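Local coordinates for protein enoyl-CoA hydratase (Bacillus halodurans, PDB 3LKE) that probably hydrates the double bond of enoyl-CoA thioesters or carries out a related crotonase-type reaction on an acyl-CoA, at residues G148-L153 with E232-E237; F172-A177 with Q184-N189. All blocks are in the same frame, centred on the assembly; numbering follows the deposited sequence.

Interaction 1. Residues G148-L153 with E232-E237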
ATOM      1  N   GLY A 148      10.744   9.747 -11.262  1.00 18.92           N
ATOM      2  CA  GLY A 148       9.801   8.797 -10.684  1.00 22.20           C
ATOM      3  C   GLY A 148       9.850   8.641  -9.174  1.00 19.78           C
ATOM      4  O   GLY A 148       9.014   7.939  -8.593  1.00 21.65           O
ATOM      5  N   ALA A 149      10.816   9.277  -8.521  1.00 20.18           N
ATOM      6  CA  ALA A 149      11.016   9.071  -7.092  1.00 18.40           C
ATOM      7  C   ALA A 149       9.753   9.425  -6.275  1.00 19.20           C
ATOM      8  O   ALA A 149       9.446   8.770  -5.262  1.00 20.70           O
ATOM      9  CB  ALA A 149      12.212   9.873  -6.603  1.00 19.53           C
ATOM     10  N   SER A 150       9.026  10.450  -6.720  1.00 22.25           N
ATOM     11  CA  SER A 150       7.798  10.840  -6.022  1.00 20.06           C
ATOM     12  C   SER A 150       6.673   9.820  -6.189  1.00 22.12           C
ATOM     13  O   SER A 150       5.734   9.806  -5.392  1.00 23.45           O
ATOM     14  CB  SER A 150       7.323  12.243  -6.440  1.00 22.00           C
ATOM     15  OG  SER A 150       6.685  12.224  -7.709  1.00 23.97           O
ATOM     16  N   TYR A 151       6.767   8.977  -7.219  1.00 20.35           N
ATOM     17  CA  TYR A 151       5.820   7.878  -7.430  1.00 21.27           C
ATOM     18  C   TYR A 151       6.269   6.619  -6.662  1.00 19.78           C
ATOM     19  O   TYR A 151       5.514   6.017  -5.897  1.00 21.88           O
ATOM     20  CB  TYR A 151       5.710   7.556  -8.934  1.00 22.94           C
ATOM     21  CG  TYR A 151       4.790   6.398  -9.226  1.00 24.12           C
ATOM     22  CD1 TYR A 151       3.418   6.597  -9.349  1.00 25.64           C
ATOM     23  CD2 TYR A 151       5.287   5.099  -9.358  1.00 24.27           C
ATOM     24  CE1 TYR A 151       2.571   5.546  -9.601  1.00 27.53           C
ATOM     25  CE2 TYR A 151       4.450   4.036  -9.603  1.00 25.17           C
ATOM     26  CZ  TYR A 151       3.091   4.266  -9.720  1.00 25.85           C
ATOM     27  OH  TYR A 151       2.237   3.214  -9.955  1.00 26.61           O
ATOM     28  N   PHE A 152       7.528   6.232  -6.860  1.00 22.25           N
ATOM     29  CA  PHE A 152       7.991   4.970  -6.306  1.00 19.53           C
ATOM     30  C   PHE A 152       8.254   4.970  -4.818  1.00 20.49           C
ATOM     31  O   PHE A 152       7.858   4.033  -4.136  1.00 20.83           O
ATOM     32  CB  PHE A 152       9.229   4.453  -7.054  1.00 18.56           C
ATOM     33  CG  PHE A 152       8.931   4.011  -8.449  1.00 21.32           C
ATOM     34  CD1 PHE A 152       8.281   2.809  -8.669  1.00 21.71           C
ATOM     35  CD2 PHE A 152       9.304   4.794  -9.542  1.00 21.84           C
ATOM     36  CE1 PHE A 152       8.002   2.381  -9.948  1.00 22.05           C
ATOM     37  CE2 PHE A 152       9.019   4.380 -10.834  1.00 22.32           C
ATOM     38  CZ  PHE A 152       8.363   3.172 -11.039  1.00 21.48           C
ATOM     39  N   LEU A 153       8.925   5.994  -4.305  1.00 21.64           N
ATOM     40  CA  LEU A 153       9.240   5.991  -2.877  1.00 23.91           C
ATOM     41  C   LEU A 153       8.031   5.763  -1.947  1.00 22.21           C
ATOM     42  O   LEU A 153       8.056   4.882  -1.092  1.00 21.11           O
ATOM     43  CB  LEU A 153      10.016   7.239  -2.470  1.00 21.47           C
ATOM     44  CG  LEU A 153      11.435   7.334  -3.056  1.00 21.47           C
ATOM     45  CD1 LEU A 153      12.052   8.697  -2.756  1.00 21.86           C
ATOM     46  CD2 LEU A 153      12.340   6.200  -2.559  1.00 21.96           C
ATOM     47  N   GLU A 232       5.279  13.614 -15.604  1.00 28.44           N
ATOM     48  CA  GLU A 232       5.007  14.919 -16.212  1.00 31.05           C
ATOM     49  C   GLU A 232       4.960  15.999 -15.135  1.00 30.71           C
ATOM     50  O   GLU A 232       5.564  17.064 -15.272  1.00 28.85           O
ATOM     51  CB  GLU A 232       3.701  14.879 -17.005  1.00 33.12           C
ATOM     52  CG  GLU A 232       3.762  14.011 -18.253  1.00 33.68           C
ATOM     53  CD  GLU A 232       2.388  13.721 -18.846  1.00 42.70           C
ATOM     54  OE1 GLU A 232       2.330  13.115 -19.941  1.00 44.73           O
ATOM     55  OE2 GLU A 232       1.369  14.084 -18.212  1.00 43.25           O
ATOM     56  N   GLN A 233       4.259  15.706 -14.045  1.00 26.92           N
ATOM     57  CA  GLN A 233       4.177  16.632 -12.929  1.00 24.51           C
ATOM     58  C   GLN A 233       5.531  16.892 -12.275  1.00 24.86           C
ATOM     59  O   GLN A 233       5.852  18.025 -11.934  1.00 23.80           O
ATOM     60  CB  GLN A 233       3.159  16.126 -11.897  1.00 27.61           C
ATOM     61  CG  GLN A 233       1.727  16.213 -12.384  1.00 30.37           C
ATOM     62  CD  GLN A 233       1.356  17.630 -12.799  1.00 39.20           C
ATOM     63  OE1 GLN A 233       1.674  18.597 -12.102  1.00 40.13           O
ATOM     64  NE2 GLN A 233       0.694  17.758 -13.947  1.00 42.14           N
ATOM     65  N   GLU A 234       6.330  15.845 -12.097  1.00 20.64           N
ATOM     66  CA  GLU A 234       7.659  16.026 -11.534  1.00 22.75           C
ATOM     67  C   GLU A 234       8.449  17.001 -12.404  1.00 22.97           C
ATOM     68  O   GLU A 234       9.187  17.850 -11.901  1.00 24.50           O
ATOM     69  CB  GLU A 234       8.414  14.690 -11.468  1.00 23.36           C
ATOM     70  CG  GLU A 234       7.846  13.698 -10.449  1.00 21.50           C
ATOM     71  CD  GLU A 234       8.644  12.410 -10.424  1.00 24.51           C
ATOM     72  OE1 GLU A 234       9.393  12.175 -11.400  1.00 22.73           O
ATOM     73  OE2 GLU A 234       8.522  11.642  -9.441  1.00 24.22           O
ATOM     74  N   THR A 235       8.298  16.845 -13.714  1.00 23.26           N
ATOM     75  CA  THR A 235       8.991  17.703 -14.675  1.00 25.32           C
ATOM     76  C   THR A 235       8.618  19.164 -14.431  1.00 25.25           C
ATOM     77  O   THR A 235       9.492  20.015 -14.260  1.00 25.31           O
ATOM     78  CB  THR A 235       8.655  17.292 -16.113  1.00 26.76           C
ATOM     79  OG1 THR A 235       9.085  15.941 -16.328  1.00 28.42           O
ATOM     80  CG2 THR A 235       9.350  18.217 -17.129  1.00 26.80           C
ATOM     81  N   GLU A 236       7.319  19.443 -14.364  1.00 26.04           N
ATOM     82  CA  GLU A 236       6.869  20.823 -14.203  1.00 27.10           C
ATOM     83  C   GLU A 236       7.324  21.415 -12.877  1.00 28.61           C
ATOM     84  O   GLU A 236       7.715  22.581 -12.827  1.00 29.04           O
ATOM     85  CB  GLU A 236       5.350  20.935 -14.364  1.00 28.67           C
ATOM     86  CG  GLU A 236       4.861  20.507 -15.733  1.00 29.84           C
ATOM     87  CD  GLU A 236       5.482  21.324 -16.866  1.00 31.03           C
ATOM     88  OE1 GLU A 236       5.750  22.528 -16.665  1.00 33.78           O
ATOM     89  OE2 GLU A 236       5.696  20.759 -17.953  1.00 34.04           O
ATOM     90  N   GLU A 237       7.279  20.622 -11.802  1.00 29.29           N
ATOM     91  CA  GLU A 237       7.674  21.129 -10.490  1.00 24.98           C
ATOM     92  C   GLU A 237       9.168  21.415 -10.433  1.00 25.30           C
ATOM     93  O   GLU A 237       9.596  22.399  -9.842  1.00 27.98           O
ATOM     94  CB  GLU A 237       7.301  20.158  -9.358  1.00 23.75           C
ATOM     95  CG  GLU A 237       5.803  19.895  -9.195  1.00 25.47           C
ATOM     96  CD  GLU A 237       5.000  21.133  -8.794  1.00 29.52           C
ATOM     97  OE1 GLU A 237       5.563  22.072  -8.185  1.00 28.71           O
ATOM     98  OE2 GLU A 237       3.783  21.146  -9.076  1.00 33.32           O
TER
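The carboxylate of E234 is held at the start of helix 149-157, in reach of its first backbone N-H groups. OE1 takes the amide of the N-cap residue: G148 N lies 2.8 Å from E234 OE1, on the lone pair facing the other oxygen, and the N-H points at it with an angle of 160°. OE2 has two donors. S150 N reaches E234 OE2 at 3.0 Å, nearly in line with the C-O bond but with a more bent N-H (140°), while S150 OG gives its proton to E234 OE2 at 2.6 Å on the lone pair turned away from OE1. Three bonds to two oxygens leave the carboxylate little freedom to rotate.

E234 spans the gap because its chain runs straight beyond CG (chi2 -179°), bridging segment axes 10.6 Å apart. S150 OG sits between its own backbone N and carbonyl carbon, and there it also bonds Q230, one turn earlier on the glutamate's helix. The buried negative charge at a helix N-terminus would be favoured by the helix dipole. Such an acid from one helix, taking up N-H groups at the start of another, ties two helices of the crotonase-like fold. L218 of the second subunit packs on both S150 and E234. Within the chain, Y151 and F152 reach L227 on helix 223-241, and F152 also touches V94 of helix 81-98.

Interaction 2. Residues F172-A177 with Q184-N189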
ATOM      1  N   PHE A 172      22.874   5.964   3.344  1.00 29.16           N
ATOM      2  CA  PHE A 172      22.399   4.800   4.073  1.00 29.10           C
ATOM      3  C   PHE A 172      22.857   3.487   3.446  1.00 28.18           C
ATOM      4  O   PHE A 172      23.196   3.431   2.272  1.00 28.27           O
ATOM      5  CB  PHE A 172      20.877   4.835   4.321  1.00 27.34           C
ATOM      6  CG  PHE A 172      20.029   4.894   3.070  1.00 26.17           C
ATOM      7  CD1 PHE A 172      19.713   6.111   2.485  1.00 28.18           C
ATOM      8  CD2 PHE A 172      19.489   3.733   2.523  1.00 25.21           C
ATOM      9  CE1 PHE A 172      18.916   6.172   1.351  1.00 24.91           C
ATOM     10  CE2 PHE A 172      18.680   3.785   1.392  1.00 23.90           C
ATOM     11  CZ  PHE A 172      18.392   5.014   0.807  1.00 25.14           C
ATOM     12  N   THR A 173      22.857   2.438   4.256  1.00 29.39           N
ATOM     13  CA  THR A 173      23.476   1.180   3.885  1.00 26.54           C
ATOM     14  C   THR A 173      22.528   0.286   3.110  1.00 27.42           C
ATOM     15  O   THR A 173      21.314   0.500   3.094  1.00 26.76           O
ATOM     16  CB  THR A 173      23.889   0.390   5.135  1.00 29.09           C
ATOM     17  OG1 THR A 173      22.720   0.087   5.901  1.00 29.95           O
ATOM     18  CG2 THR A 173      24.857   1.195   5.982  1.00 29.86           C
ATOM     19  N   SER A 174      23.098  -0.744   2.503  1.00 26.22           N
ATOM     20  CA  SER A 174      22.316  -1.787   1.867  1.00 29.07           C
ATOM     21  C   SER A 174      21.360  -2.428   2.875  1.00 27.40           C
ATOM     22  O   SER A 174      20.229  -2.769   2.540  1.00 25.46           O
ATOM     23  CB  SER A 174      23.249  -2.842   1.263  1.00 27.87           C
ATOM     24  OG  SER A 174      24.145  -3.336   2.248  1.00 28.74           O
ATOM     25  N   GLU A 175      21.817  -2.603   4.110  1.00 27.87           N
ATOM     26  CA  GLU A 175      20.958  -3.192   5.135  1.00 28.86           C
ATOM     27  C   GLU A 175      19.710  -2.336   5.326  1.00 27.82           C
ATOM     28  O   GLU A 175      18.594  -2.859   5.423  1.00 27.04           O
ATOM     29  CB  GLU A 175      21.700  -3.348   6.464  1.00 31.88           C
ATOM     30  CG  GLU A 175      22.374  -4.702   6.634  1.00 42.35           C
ATOM     31  CD  GLU A 175      21.377  -5.853   6.655  1.00 41.52           C
ATOM     32  OE1 GLU A 175      20.352  -5.747   7.364  1.00 49.07           O
ATOM     33  OE2 GLU A 175      21.620  -6.872   5.970  1.00 50.23           O
ATOM     34  N   GLU A 176      19.905  -1.021   5.380  1.00 27.89           N
ATOM     35  CA  GLU A 176      18.781  -0.093   5.550  1.00 28.08           C
ATOM     36  C   GLU A 176      17.887  -0.108   4.315  1.00 27.40           C
ATOM     37  O   GLU A 176      16.655  -0.093   4.431  1.00 27.69           O
ATOM     38  CB  GLU A 176      19.270   1.332   5.851  1.00 28.54           C
ATOM     39  CG  GLU A 176      18.147   2.380   6.010  1.00 31.32           C
ATOM     40  CD  GLU A 176      17.296   2.191   7.264  1.00 38.08           C
ATOM     41  OE1 GLU A 176      17.534   1.227   8.029  1.00 40.40           O
ATOM     42  OE2 GLU A 176      16.378   3.019   7.484  1.00 40.04           O
ATOM     43  N   ALA A 177      18.502  -0.146   3.136  1.00 25.53           N
ATOM     44  CA  ALA A 177      17.730  -0.186   1.896  1.00 24.56           C
ATOM     45  C   ALA A 177      16.879  -1.451   1.848  1.00 26.41           C
ATOM     46  O   ALA A 177      15.723  -1.426   1.420  1.00 25.23           O
ATOM     47  CB  ALA A 177      18.650  -0.083   0.666  1.00 24.54           C
ATOM     48  N   GLN A 184      15.558  -5.830  -2.685  1.00 25.64           N
ATOM     49  CA  GLN A 184      14.923  -7.095  -2.311  1.00 23.83           C
ATOM     50  C   GLN A 184      15.862  -8.088  -1.632  1.00 26.95           C
ATOM     51  O   GLN A 184      15.411  -8.957  -0.887  1.00 27.85           O
ATOM     52  CB  GLN A 184      14.263  -7.743  -3.532  1.00 25.55           C
ATOM     53  CG  GLN A 184      12.901  -7.122  -3.881  1.00 26.43           C
ATOM     54  CD  GLN A 184      12.998  -5.638  -4.230  1.00 22.19           C
ATOM     55  OE1 GLN A 184      13.667  -5.252  -5.188  1.00 23.34           O
ATOM     56  NE2 GLN A 184      12.323  -4.799  -3.439  1.00 25.42           N
ATOM     57  N   GLU A 185      17.159  -7.946  -1.879  1.00 23.08           N
ATOM     58  CA  GLU A 185      18.146  -8.830  -1.267  1.00 28.57           C
ATOM     59  C   GLU A 185      19.556  -8.293  -1.403  1.00 29.07           C
ATOM     60  O   GLU A 185      19.840  -7.423  -2.247  1.00 25.56           O
ATOM     61  CB  GLU A 185      18.072 -10.244  -1.861  1.00 29.43           C
ATOM     62  CG  GLU A 185      18.236 -10.307  -3.364  1.00 31.26           C
ATOM     63  CD  GLU A 185      18.177 -11.737  -3.899  1.00 32.67           C
ATOM     64  OE1 GLU A 185      19.046 -12.558  -3.521  1.00 33.90           O
ATOM     65  OE2 GLU A 185      17.275 -12.039  -4.710  1.00 29.11           O
ATOM     66  N   ILE A 186      20.437  -8.831  -0.564  1.00 26.93           N
ATOM     67  CA  ILE A 186      21.838  -8.449  -0.550  1.00 23.83           C
ATOM     68  C   ILE A 186      22.676  -9.684  -0.839  1.00 27.47           C
ATOM     69  O   ILE A 186      22.381 -10.764  -0.308  1.00 27.39           O
ATOM     70  CB  ILE A 186      22.225  -7.886   0.825  1.00 26.96           C
ATOM     71  CG1 ILE A 186      21.429  -6.605   1.117  1.00 27.93           C
ATOM     72  CG2 ILE A 186      23.720  -7.619   0.907  1.00 30.37           C
ATOM     73  CD1 ILE A 186      21.703  -6.006   2.479  1.00 24.87           C
ATOM     74  N   CYS A 187      23.684  -9.526  -1.698  1.00 27.46           N
ATOM     75  CA  CYS A 187      24.744 -10.521  -1.857  1.00 29.12           C
ATOM     76  C   CYS A 187      26.042  -9.941  -1.307  1.00 34.10           C
ATOM     77  O   CYS A 187      26.300  -8.745  -1.444  1.00 29.71           O
ATOM     78  CB  CYS A 187      24.906 -10.919  -3.317  1.00 33.46           C
ATOM     79  SG  CYS A 187      23.448 -11.721  -3.977  1.00 35.40           S
ATOM     80  N   GLU A 188      26.856 -10.782  -0.671  1.00 34.13           N
ATOM     81  CA  GLU A 188      28.042 -10.292   0.034  1.00 31.83           C
ATOM     82  C   GLU A 188      29.195  -9.844  -0.873  1.00 31.43           C
ATOM     83  O   GLU A 188      29.957  -8.947  -0.503  1.00 30.63           O
ATOM     84  CB  GLU A 188      28.528 -11.335   1.047  1.00 37.79           C
ATOM     85  CG  GLU A 188      27.471 -11.752   2.058  1.00 38.66           C
ATOM     86  CD  GLU A 188      27.313 -10.762   3.202  1.00 44.72           C
ATOM     87  OE1 GLU A 188      27.453  -9.543   2.983  1.00 41.62           O
ATOM     88  OE2 GLU A 188      27.052 -11.213   4.333  1.00 56.18           O
ATOM     89  N   ASN A 189      29.322 -10.452  -2.054  1.00 32.94           N
ATOM     90  CA  ASN A 189      30.412 -10.133  -2.969  1.00 32.26           C
ATOM     91  C   ASN A 189      30.072 -10.453  -4.421  1.00 30.16           C
ATOM     92  O   ASN A 189      29.036 -11.053  -4.709  1.00 32.92           O
ATOM     93  CB  ASN A 189      31.663 -10.907  -2.567  1.00 35.60           C
ATOM     94  CG  ASN A 189      31.442 -12.395  -2.612  1.00 30.64           C
ATOM     95  OD1 ASN A 189      31.127 -12.947  -3.664  1.00 32.56           O
ATOM     96  ND2 ASN A 189      31.569 -13.051  -1.466  1.00 35.58           N
TER
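I186 lays its CD1 methyl against the first turn of helix 174-180, meeting S174 on both its side chain and its carbonyl. The methyl is 3.7 Å from S174 CB and 3.6 Å from S174 O, and S174 OG comes equally near. E175 adds a second wall: its OE2 stands 3.6 Å from I186 CD1, the two side chains crossing at about a right angle. No hydrogen bond spans these segments; the contact is van der Waals, one aliphatic branch fitted among carbon and oxygen atoms.

The isoleucine reaches that far because its longer branch is stretched out, with CD1 anti to CA (chi2 178°), so the terminal methyl does nearly all the touching. E175 gets there differently. Its CB leaves the helix on the side facing away from the strand, and a bend at chi2 (-63°) brings the carboxylate back to the methyl.

Two of the polar side-chain atoms around CD1, S174 OG and E175 OE2, find partners in R130, just after strand 125-129. S174 OG is hydrogen-bonded to R130 O, and E175 OE2 forms a salt bridge with R130 NH1, while E188 holds the same guanidinium through NE. I186 also touches R130, so this arginine ties the helix start to the end of the strand. T173 caps the helix, its OG1 accepting from E176 N at 3.1 Å.

Strand 185-187 is the edge strand, within this chain, of the six-stranded sheet and pairs with strand 125-129; the short, weakly bonded strand 172-173 lies beside strand 133-135 in the three-stranded sheet. The contact therefore sets the N-terminal turn of a short helix against the edge of the main sheet of the crotonase-like fold, with helix 190-205 packed against C187.

Interaction 1 is fully buried and polar, a glutamate charge taken up by backbone amides and a hydroxyl, whereas interaction 2 is only partly buried and rests on one methyl group, with the side-chain oxygens of S174 and E175 paired to R130 outside the two segments. They share no helix or strand: 148-153 with 232-237 joins two helices under a neighbouring subunit's leucine, and 172-177 with 184-189 sets a short helix against a sheet edge. In sequence, interaction 2 falls wholly between the two halves of interaction 1. Their centres lie about 25 Å apart, and their nearest atoms, about 7 Å apart, do not touch.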